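Long-range contacts in nuclear inclusion protein A (PDB 3MMG), which is a 3C-type protease of tobacco vein mottling virus that probably cleaves peptide bonds as a cysteine-type peptidase: residues W140-T145 / N177-F182; Q96-R101 / G161-I166. The protein carries 3 engineered substitutions. One frame throughout, in Å; residues are numbered along the deposited sequence.

Interaction 1. Residues W140-T145 / N177-F182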
ATOM      1  N   TRP A 140       1.044  -3.014  12.122  1.00 10.12           N
ATOM      2  CA  TRP A 140       0.798  -4.364  12.623  1.00 10.18           C
ATOM      3  C   TRP A 140       1.882  -5.299  12.123  1.00  9.50           C
ATOM      4  O   TRP A 140       2.230  -5.283  10.928  1.00  9.72           O
ATOM      5  CB  TRP A 140      -0.528  -4.898  12.087  1.00 10.81           C
ATOM      6  CG  TRP A 140      -1.742  -4.222  12.632  1.00 10.21           C
ATOM      7  CD1 TRP A 140      -2.173  -2.943  12.373  1.00 11.47           C
ATOM      8  CD2 TRP A 140      -2.722  -4.812  13.490  1.00 11.07           C
ATOM      9  NE1 TRP A 140      -3.355  -2.702  13.038  1.00 11.99           N
ATOM     10  CE2 TRP A 140      -3.713  -3.826  13.733  1.00 11.77           C
ATOM     11  CE3 TRP A 140      -2.862  -6.089  14.088  1.00 13.44           C
ATOM     12  CZ2 TRP A 140      -4.842  -4.072  14.547  1.00 12.99           C
ATOM     13  CZ3 TRP A 140      -3.977  -6.333  14.905  1.00 11.12           C
ATOM     14  CH2 TRP A 140      -4.970  -5.323  15.098  1.00 10.75           C
ATOM     15  N   GLN A 141       2.388  -6.135  13.003  1.00  9.73           N
ATOM     16  CA  GLN A 141       3.397  -7.110  12.606  1.00 10.63           C
ATOM     17  C   GLN A 141       2.772  -8.260  11.787  1.00  9.80           C
ATOM     18  O   GLN A 141       1.628  -8.688  12.049  1.00  9.91           O
ATOM     19  CB  GLN A 141       4.112  -7.674  13.841  1.00 10.91           C
ATOM     20  CG  GLN A 141       5.351  -8.501  13.489  1.00 13.07           C
ATOM     21  CD  GLN A 141       6.154  -8.924  14.710  1.00 13.73           C
ATOM     22  OE1 GLN A 141       5.790  -8.604  15.841  1.00 18.69           O
ATOM     23  NE2 GLN A 141       7.253  -9.633  14.481  1.00 19.06           N
ATOM     24  N   HIS A 142       3.526  -8.748  10.805  1.00  9.72           N
ATOM     25  CA  HIS A 142       3.161  -9.964  10.090  1.00  9.00           C
ATOM     26  C   HIS A 142       4.435 -10.763   9.814  1.00  9.95           C
ATOM     27  O   HIS A 142       5.556 -10.241   9.967  1.00 10.27           O
ATOM     28  CB  HIS A 142       2.364  -9.643   8.787  1.00  9.20           C
ATOM     29  CG  HIS A 142       3.188  -9.028   7.690  1.00  9.45           C
ATOM     30  ND1 HIS A 142       3.961  -9.782   6.835  1.00  8.74           N
ATOM     31  CD2 HIS A 142       3.321  -7.741   7.280  1.00 11.18           C
ATOM     32  CE1 HIS A 142       4.560  -8.986   5.966  1.00  9.67           C
ATOM     33  NE2 HIS A 142       4.197  -7.741   6.217  1.00  8.67           N
ATOM     34  N   TRP A 143       4.250 -12.031   9.445  1.00  9.23           N
ATOM     35  CA  TRP A 143       5.366 -12.958   9.229  1.00 10.72           C
ATOM     36  C   TRP A 143       5.529 -13.485   7.789  1.00 10.51           C
ATOM     37  O   TRP A 143       6.135 -14.543   7.591  1.00 12.17           O
ATOM     38  CB  TRP A 143       5.293 -14.110  10.239  1.00 11.09           C
ATOM     39  CG  TRP A 143       5.683 -13.651  11.634  1.00 12.66           C
ATOM     40  CD1 TRP A 143       6.924 -13.745  12.211  1.00 12.99           C
ATOM     41  CD2 TRP A 143       4.840 -12.999  12.599  1.00 12.94           C
ATOM     42  NE1 TRP A 143       6.898 -13.199  13.477  1.00 13.76           N
ATOM     43  CE2 TRP A 143       5.636 -12.730  13.736  1.00 13.77           C
ATOM     44  CE3 TRP A 143       3.494 -12.615  12.611  1.00 13.24           C
ATOM     45  CZ2 TRP A 143       5.116 -12.108  14.880  1.00 14.00           C
ATOM     46  CZ3 TRP A 143       2.970 -11.993  13.760  1.00 12.98           C
ATOM     47  CH2 TRP A 143       3.793 -11.741  14.872  1.00 14.75           C
ATOM     48  N   ILE A 144       5.023 -12.739   6.804  1.00 10.01           N
ATOM     49  CA  ILE A 144       5.110 -13.135   5.391  1.00 10.28           C
ATOM     50  C   ILE A 144       6.435 -12.622   4.829  1.00 10.11           C
ATOM     51  O   ILE A 144       6.754 -11.443   4.961  1.00 10.39           O
ATOM     52  CB  ILE A 144       3.927 -12.560   4.563  1.00 10.15           C
ATOM     53  CG1 ILE A 144       2.581 -13.027   5.154  1.00  9.97           C
ATOM     54  CG2 ILE A 144       4.060 -12.941   3.047  1.00  9.41           C
ATOM     55  CD1 ILE A 144       1.358 -12.189   4.748  1.00 11.40           C
ATOM     56  N   THR A 145       7.191 -13.529   4.222  1.00 11.19           N
ATOM     57  CA  THR A 145       8.444 -13.186   3.536  1.00 11.82           C
ATOM     58  C   THR A 145       8.243 -12.051   2.525  1.00 12.61           C
ATOM     59  O   THR A 145       7.354 -12.119   1.673  1.00 11.87           O
ATOM     60  CB  THR A 145       9.048 -14.445   2.845  1.00 12.45           C
ATOM     61  OG1 THR A 145       9.441 -15.385   3.847  1.00 12.95           O
ATOM     62  CG2 THR A 145      10.265 -14.082   1.963  1.00 14.36           C
ATOM     63  N   ASN A 177       8.547  -8.053  10.044  1.00 16.10           N
ATOM     64  CA  ASN A 177       7.856  -7.253   9.031  1.00 13.84           C
ATOM     65  C   ASN A 177       6.601  -6.592   9.584  1.00 12.51           C
ATOM     66  O   ASN A 177       5.949  -7.152  10.465  1.00 10.81           O
ATOM     67  CB  ASN A 177       7.445  -8.138   7.853  1.00 13.63           C
ATOM     68  CG  ASN A 177       8.597  -8.517   6.994  1.00 16.64           C
ATOM     69  OD1 ASN A 177       9.588  -7.787   6.890  1.00 17.04           O
ATOM     70  ND2 ASN A 177       8.490  -9.677   6.364  1.00 15.96           N
ATOM     71  N   TYR A 178       6.251  -5.431   9.043  1.00 11.55           N
ATOM     72  CA  TYR A 178       5.087  -4.677   9.525  1.00 11.16           C
ATOM     73  C   TYR A 178       4.336  -4.065   8.357  1.00 10.16           C
ATOM     74  O   TYR A 178       4.951  -3.556   7.415  1.00  9.15           O
ATOM     75  CB  TYR A 178       5.484  -3.572  10.504  1.00 12.22           C
ATOM     76  CG  TYR A 178       6.279  -4.071  11.666  1.00 12.63           C
ATOM     77  CD1 TYR A 178       7.655  -4.227  11.542  1.00 14.74           C
ATOM     78  CD2 TYR A 178       5.664  -4.418  12.882  1.00 14.50           C
ATOM     79  CE1 TYR A 178       8.412  -4.721  12.562  1.00 16.93           C
ATOM     80  CE2 TYR A 178       6.458  -4.920  13.950  1.00 16.78           C
ATOM     81  CZ  TYR A 178       7.828  -5.049  13.751  1.00 17.59           C
ATOM     82  OH  TYR A 178       8.700  -5.529  14.705  1.00 19.77           O
ATOM     83  N   PHE A 179       3.014  -4.150   8.427  1.00  9.56           N
ATOM     84  CA  PHE A 179       2.173  -3.434   7.501  1.00  8.54           C
ATOM     85  C   PHE A 179       1.501  -2.258   8.187  1.00  8.71           C
ATOM     86  O   PHE A 179       1.440  -2.210   9.428  1.00  9.31           O
ATOM     87  CB  PHE A 179       1.159  -4.360   6.816  1.00  7.63           C
ATOM     88  CG  PHE A 179       0.009  -4.830   7.671  1.00  8.04           C
ATOM     89  CD1 PHE A 179      -1.180  -4.070   7.764  1.00  8.99           C
ATOM     90  CD2 PHE A 179       0.063  -6.086   8.306  1.00  7.76           C
ATOM     91  CE1 PHE A 179      -2.278  -4.550   8.484  1.00 11.62           C
ATOM     92  CE2 PHE A 179      -1.052  -6.586   9.016  1.00  6.91           C
ATOM     93  CZ  PHE A 179      -2.210  -5.811   9.118  1.00  8.93           C
ATOM     94  N   VAL A 180       1.004  -1.317   7.384  1.00  7.80           N
ATOM     95  CA  VAL A 180       0.299  -0.139   7.945  1.00  8.54           C
ATOM     96  C   VAL A 180      -1.178  -0.330   7.658  1.00  8.95           C
ATOM     97  O   VAL A 180      -1.537  -0.613   6.519  1.00  8.64           O
ATOM     98  CB  VAL A 180       0.785   1.230   7.361  1.00  8.16           C
ATOM     99  CG1 VAL A 180       0.864   1.182   5.803  1.00  7.72           C
ATOM    100  CG2 VAL A 180      -0.093   2.401   7.864  1.00  9.26           C
ATOM    101  N   GLU A 181      -2.016  -0.172   8.687  1.00  9.01           N
ATOM    102  CA  GLU A 181      -3.445  -0.425   8.559  1.00  9.65           C
ATOM    103  C   GLU A 181      -4.173   0.748   7.943  1.00  9.97           C
ATOM    104  O   GLU A 181      -3.797   1.897   8.161  1.00 10.26           O
ATOM    105  CB  GLU A 181      -4.059  -0.717   9.940  1.00 10.01           C
ATOM    106  CG  GLU A 181      -3.919   0.451  10.914  1.00 12.78           C
ATOM    107  CD  GLU A 181      -4.978   0.480  11.999  1.00 16.00           C
ATOM    108  OE1 GLU A 181      -5.091  -0.483  12.766  1.00 18.69           O
ATOM    109  OE2 GLU A 181      -5.691   1.494  12.087  1.00 21.30           O
ATOM    110  N   PHE A 182      -5.231   0.447   7.191  1.00 10.62           N
ATOM    111  CA  PHE A 182      -6.209   1.464   6.814  1.00 10.82           C
ATOM    112  C   PHE A 182      -6.995   1.898   8.031  1.00 12.61           C
ATOM    113  O   PHE A 182      -7.224   1.090   8.936  1.00 13.72           O
ATOM    114  CB  PHE A 182      -7.134   0.944   5.698  1.00 10.61           C
ATOM    115  CG  PHE A 182      -6.418   0.874   4.391  1.00  9.22           C
ATOM    116  CD1 PHE A 182      -5.795  -0.309   3.993  1.00 11.01           C
ATOM    117  CD2 PHE A 182      -6.222   2.024   3.642  1.00 10.05           C
ATOM    118  CE1 PHE A 182      -5.049  -0.366   2.829  1.00 10.81           C
ATOM    119  CE2 PHE A 182      -5.458   1.983   2.456  1.00 11.50           C
ATOM    120  CZ  PHE A 182      -4.865   0.788   2.059  1.00 11.09           C
TER
HETATM  121  O   HOH W   1       7.726 -10.407  11.668  1.00 15.27           O
HETATM  122  O   HOH W   2       7.811  -6.744  16.966  1.00 29.80           O
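Trp140 lays its CB on one face of the Phe179 ring, off toward the rim, with Trp140 CB 3.5 Å from Phe179 CZ. The two side chains run in the same direction. The indole five-membered ring is almost parallel to the phenyl ring (11°) but displaced along it, with little ring overlap. Phe179 CG stands between its backbone N and carbonyl carbon (chi1 73°), which brings the ring back alongside Trp140. The pyrrole N-H edge of the indole meets Glu181. Trp140 NE1 donates in the ring plane to Glu181 OE1 at 2.8 Å, through the anti lone pair, and ring and carboxylate are nearly coplanar (14°). Glu181 OE2 turns to Arg80 and Gln102, so both carboxylate oxygens are held. On the same side of the sheet, Asn177 CB covers one face of the His142 imidazole, 3.6 Å from His142 CE1. Two bonds fix that ring: His142 ND1 accepts from Ile144 N at 3.1 Å, and NE2 pairs with His167. Asn177 OD1 bonds Thr170. On the other side, Gln141 CB meets Tyr178 CE2 at 3.6 Å, and one water joins Gln141 OE1 to Tyr178 OH. Backbone bonds, such as Trp140 N to Phe179 O at 2.8 Å, link neighbouring antiparallel strands. They belong to the six-stranded closed barrel, as in the chymotrypsin-like fold of 3C-type proteases.

Interaction 2. Residues Q96-R101 / G161-I166. With FMT (formic acid), chain E.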
ATOM      1  N   GLN A  96     -14.372   0.798  -8.382  1.00 16.45           N
ATOM      2  CA  GLN A  96     -14.500   1.381  -7.046  1.00 18.13           C
ATOM      3  C   GLN A  96     -15.260   0.412  -6.131  1.00 18.09           C
ATOM      4  O   GLN A  96     -16.157   0.810  -5.359  1.00 19.07           O
ATOM      5  CB  GLN A  96     -15.192   2.757  -7.113  1.00 18.38           C
ATOM      6  CG  GLN A  96     -14.405   3.837  -7.879  1.00 19.99           C
ATOM      7  CD  GLN A  96     -14.989   5.225  -7.721  1.00 20.24           C
ATOM      8  OE1 GLN A  96     -15.449   5.617  -6.632  1.00 21.81           O
ATOM      9  NE2 GLN A  96     -14.962   5.992  -8.806  1.00 23.20           N
ATOM     10  N   LYS A  97     -14.886  -0.859  -6.221  1.00 17.69           N
ATOM     11  CA  LYS A  97     -15.585  -1.918  -5.494  1.00 19.48           C
ATOM     12  C   LYS A  97     -14.823  -2.539  -4.329  1.00 18.22           C
ATOM     13  O   LYS A  97     -15.447  -3.184  -3.482  1.00 18.36           O
ATOM     14  CB  LYS A  97     -16.064  -3.009  -6.443  1.00 19.57           C
ATOM     15  CG  LYS A  97     -17.071  -2.489  -7.474  1.00 21.66           C
ATOM     16  CD  LYS A  97     -17.551  -3.592  -8.425  1.00 23.43           C
ATOM     17  CE  LYS A  97     -18.286  -2.984  -9.634  1.00 28.51           C
ATOM     18  NZ  LYS A  97     -17.321  -2.374 -10.634  1.00 31.51           N
ATOM     19  N   LEU A  98     -13.495  -2.407  -4.304  1.00 15.75           N
ATOM     20  CA  LEU A  98     -12.706  -2.990  -3.197  1.00 14.49           C
ATOM     21  C   LEU A  98     -13.213  -2.468  -1.851  1.00 13.52           C
ATOM     22  O   LEU A  98     -13.608  -1.309  -1.741  1.00 13.33           O
ATOM     23  CB  LEU A  98     -11.226  -2.645  -3.319  1.00 14.29           C
ATOM     24  CG  LEU A  98     -10.414  -3.092  -4.528  1.00 16.93           C
ATOM     25  CD1 LEU A  98      -9.051  -2.361  -4.467  1.00 20.12           C
ATOM     26  CD2 LEU A  98     -10.256  -4.586  -4.580  1.00 21.05           C
ATOM     27  N   LYS A  99     -13.184  -3.334  -0.828  1.00 13.25           N
ATOM     28  CA  LYS A  99     -13.497  -2.928   0.549  1.00 13.27           C
ATOM     29  C   LYS A  99     -12.231  -2.849   1.402  1.00 12.60           C
ATOM     30  O   LYS A  99     -11.365  -3.739   1.315  1.00 13.86           O
ATOM     31  CB  LYS A  99     -14.480  -3.902   1.209  1.00 13.62           C
ATOM     32  CG  LYS A  99     -15.807  -4.063   0.447  1.00 16.53           C
ATOM     33  CD  LYS A  99     -16.628  -2.811   0.434  1.00 22.58           C
ATOM     34  CE  LYS A  99     -17.937  -3.056  -0.309  1.00 26.55           C
ATOM     35  NZ  LYS A  99     -18.084  -2.109  -1.470  1.00 31.24           N
ATOM     36  N   PHE A 100     -12.165  -1.808   2.232  1.00 11.55           N
ATOM     37  CA  PHE A 100     -11.058  -1.538   3.160  1.00 11.73           C
ATOM     38  C   PHE A 100     -11.610  -1.469   4.575  1.00 12.72           C
ATOM     39  O   PHE A 100     -12.643  -0.848   4.808  1.00 13.81           O
ATOM     40  CB  PHE A 100     -10.352  -0.191   2.873  1.00 12.05           C
ATOM     41  CG  PHE A 100      -9.795  -0.062   1.465  1.00 11.35           C
ATOM     42  CD1 PHE A 100     -10.635   0.267   0.391  1.00 14.50           C
ATOM     43  CD2 PHE A 100      -8.439  -0.265   1.215  1.00 14.23           C
ATOM     44  CE1 PHE A 100     -10.135   0.377  -0.920  1.00 11.38           C
ATOM     45  CE2 PHE A 100      -7.919  -0.139  -0.099  1.00 13.61           C
ATOM     46  CZ  PHE A 100      -8.766   0.189  -1.159  1.00 12.73           C
ATOM     47  N   ARG A 101     -10.897  -2.047   5.533  1.00 12.11           N
ATOM     48  CA  ARG A 101     -11.272  -1.826   6.940  1.00 12.33           C
ATOM     49  C   ARG A 101     -10.068  -1.990   7.839  1.00 12.06           C
ATOM     50  O   ARG A 101      -9.035  -2.442   7.420  1.00 11.78           O
ATOM     51  CB  ARG A 101     -12.385  -2.765   7.367  1.00 12.52           C
ATOM     52  CG  ARG A 101     -12.015  -4.211   7.417  1.00 12.59           C
ATOM     53  CD  ARG A 101     -13.079  -5.086   8.087  1.00 10.64           C
ATOM     54  NE  ARG A 101     -12.741  -6.496   7.868  1.00 11.06           N
ATOM     55  CZ  ARG A 101     -11.879  -7.211   8.607  1.00 11.14           C
ATOM     56  NH1 ARG A 101     -11.241  -6.678   9.658  1.00 10.45           N
ATOM     57  NH2 ARG A 101     -11.644  -8.474   8.284  1.00 10.72           N
ATOM     58  N   GLY A 161     -12.050 -11.140   3.031  1.00 10.19           N
ATOM     59  CA  GLY A 161     -11.406 -10.585   1.828  1.00 10.42           C
ATOM     60  C   GLY A 161     -11.243  -9.067   1.766  1.00  9.73           C
ATOM     61  O   GLY A 161     -10.874  -8.531   0.731  1.00 10.74           O
ATOM     62  N   ASN A 162     -11.492  -8.371   2.871  1.00  9.68           N
ATOM     63  CA  ASN A 162     -11.250  -6.930   2.922  1.00  8.67           C
ATOM     64  C   ASN A 162      -9.749  -6.631   2.943  1.00  8.98           C
ATOM     65  O   ASN A 162      -8.957  -7.412   3.477  1.00  8.27           O
ATOM     66  CB  ASN A 162     -11.872  -6.307   4.164  1.00  9.87           C
ATOM     67  CG  ASN A 162     -13.404  -6.157   4.078  1.00 11.94           C
ATOM     68  OD1 ASN A 162     -14.126  -6.857   3.319  1.00 15.25           O
ATOM     69  ND2 ASN A 162     -13.908  -5.236   4.885  1.00 14.62           N
ATOM     70  N   ILE A 163      -9.373  -5.494   2.363  1.00  7.32           N
ATOM     71  CA  ILE A 163      -7.978  -5.050   2.439  1.00  7.40           C
ATOM     72  C   ILE A 163      -7.786  -4.364   3.786  1.00  8.38           C
ATOM     73  O   ILE A 163      -8.535  -3.430   4.108  1.00  8.94           O
ATOM     74  CB  ILE A 163      -7.651  -4.089   1.293  1.00  7.49           C
ATOM     75  CG1 ILE A 163      -7.915  -4.785  -0.072  1.00  7.82           C
ATOM     76  CG2 ILE A 163      -6.210  -3.553   1.417  1.00  8.51           C
ATOM     77  CD1 ILE A 163      -7.761  -3.856  -1.252  1.00 10.08           C
ATOM     78  N   LEU A 164      -6.785  -4.812   4.558  1.00  8.00           N
ATOM     79  CA  LEU A 164      -6.603  -4.316   5.940  1.00  8.04           C
ATOM     80  C   LEU A 164      -5.442  -3.337   6.047  1.00  8.44           C
ATOM     81  O   LEU A 164      -5.346  -2.587   7.016  1.00  8.00           O
ATOM     82  CB  LEU A 164      -6.358  -5.459   6.909  1.00  8.61           C
ATOM     83  CG  LEU A 164      -7.406  -6.570   6.956  1.00  8.96           C
ATOM     84  CD1 LEU A 164      -7.079  -7.511   8.118  1.00  8.86           C
ATOM     85  CD2 LEU A 164      -8.838  -6.049   7.020  1.00 11.57           C
ATOM     86  N   GLY A 165      -4.557  -3.356   5.052  1.00  8.77           N
ATOM     87  CA  GLY A 165      -3.344  -2.543   5.178  1.00  8.13           C
ATOM     88  C   GLY A 165      -2.488  -2.751   3.954  1.00  8.82           C
ATOM     89  O   GLY A 165      -2.840  -3.526   3.059  1.00  8.10           O
ATOM     90  N   ILE A 166      -1.353  -2.071   3.930  1.00  8.30           N
ATOM     91  CA  ILE A 166      -0.349  -2.289   2.888  1.00  8.68           C
ATOM     92  C   ILE A 166       1.028  -2.468   3.512  1.00  8.86           C
ATOM     93  O   ILE A 166       1.315  -1.902   4.581  1.00  7.68           O
ATOM     94  CB  ILE A 166      -0.315  -1.140   1.848  1.00  9.88           C
ATOM     95  CG1 ILE A 166      -0.174   0.231   2.518  1.00 10.71           C
ATOM     96  CG2 ILE A 166      -1.569  -1.228   0.963  1.00 10.59           C
ATOM     97  CD1 ILE A 166       0.156   1.383   1.538  1.00  8.70           C
TER
HETATM   98  C   FMT E 242     -15.608   0.675  -0.771  1.00 36.33           C
HETATM   99  O1  FMT E 242     -15.962   0.338  -1.910  1.00 36.15           O
HETATM  100  O2  FMT E 242     -16.370   0.879   0.187  1.00 36.91           O
HETATM  101  O   HOH W   3     -11.568  -6.041  -0.865  1.00 24.16           O
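Lys99 O accepts from Ile163 N at 2.9 Å, and the N-H points almost straight at it (168°). CA of Asn162 adds a long C-H contact to the same oxygen. The next link runs the other way: Arg101 N donates to Ile163 O at 3.1 Å, with Phe100 CA close to that oxygen too. Water 3 accepts from Lys99 N and donates to Gly161 O. The side chains divide by character. Ile163 CD1 reaches Leu98 CD1 at 3.8 Å and Phe100 CE2 at 3.9 Å. The Phe100 and Ile163 side chains run side by side, and Phe182 and Phe186 meet the Phe100 ring edge-to-face. Arg101 runs alongside Leu164 instead. With chi1 at 67°, its CG leaves CB on the side flanked by both backbone neighbours, and the chain then extends to NE. Leu164 CD2 rests over the centre of one guanidinium face, 3.6 Å from Arg101 CZ. The Asn162 amide crosses the arginine chain at about a right angle. Its ND2 lies near the guanidinium edge, but it and NE are both donors. NE is paired with Asp160 and NH2 with Asp107. Lys99 NZ donates to O1 of a bound formic acid, probably from the crystallisation liquor. The two carboxylates probably balance the guanidinium charge, and with Leu164 on one face they should restrict its rotation. Backbone bonds fasten the 96-101 loop to the start of strand 163-171.

Interactions 1 and 2 have centres about 15 Å apart and meet through neighbouring strands of one barrel, 177-181 and 163-171. Val180 N lies 2.9 Å from Ile166 O, and Phe182 N lies 3.0 Å from Leu164 O; both are probable hydrogen bonds. Phe182 also packs on Gly165, and its aromatic contact with the 96-101 loop brings the end of 177-182 to the other half of interaction 2. Strand 163-171 begins in interaction 2 and runs on beside interaction 1, where it also carries polar partners of that contact. At its Asn177 end, interaction 1 packs against a polar side chain of the bound peptide.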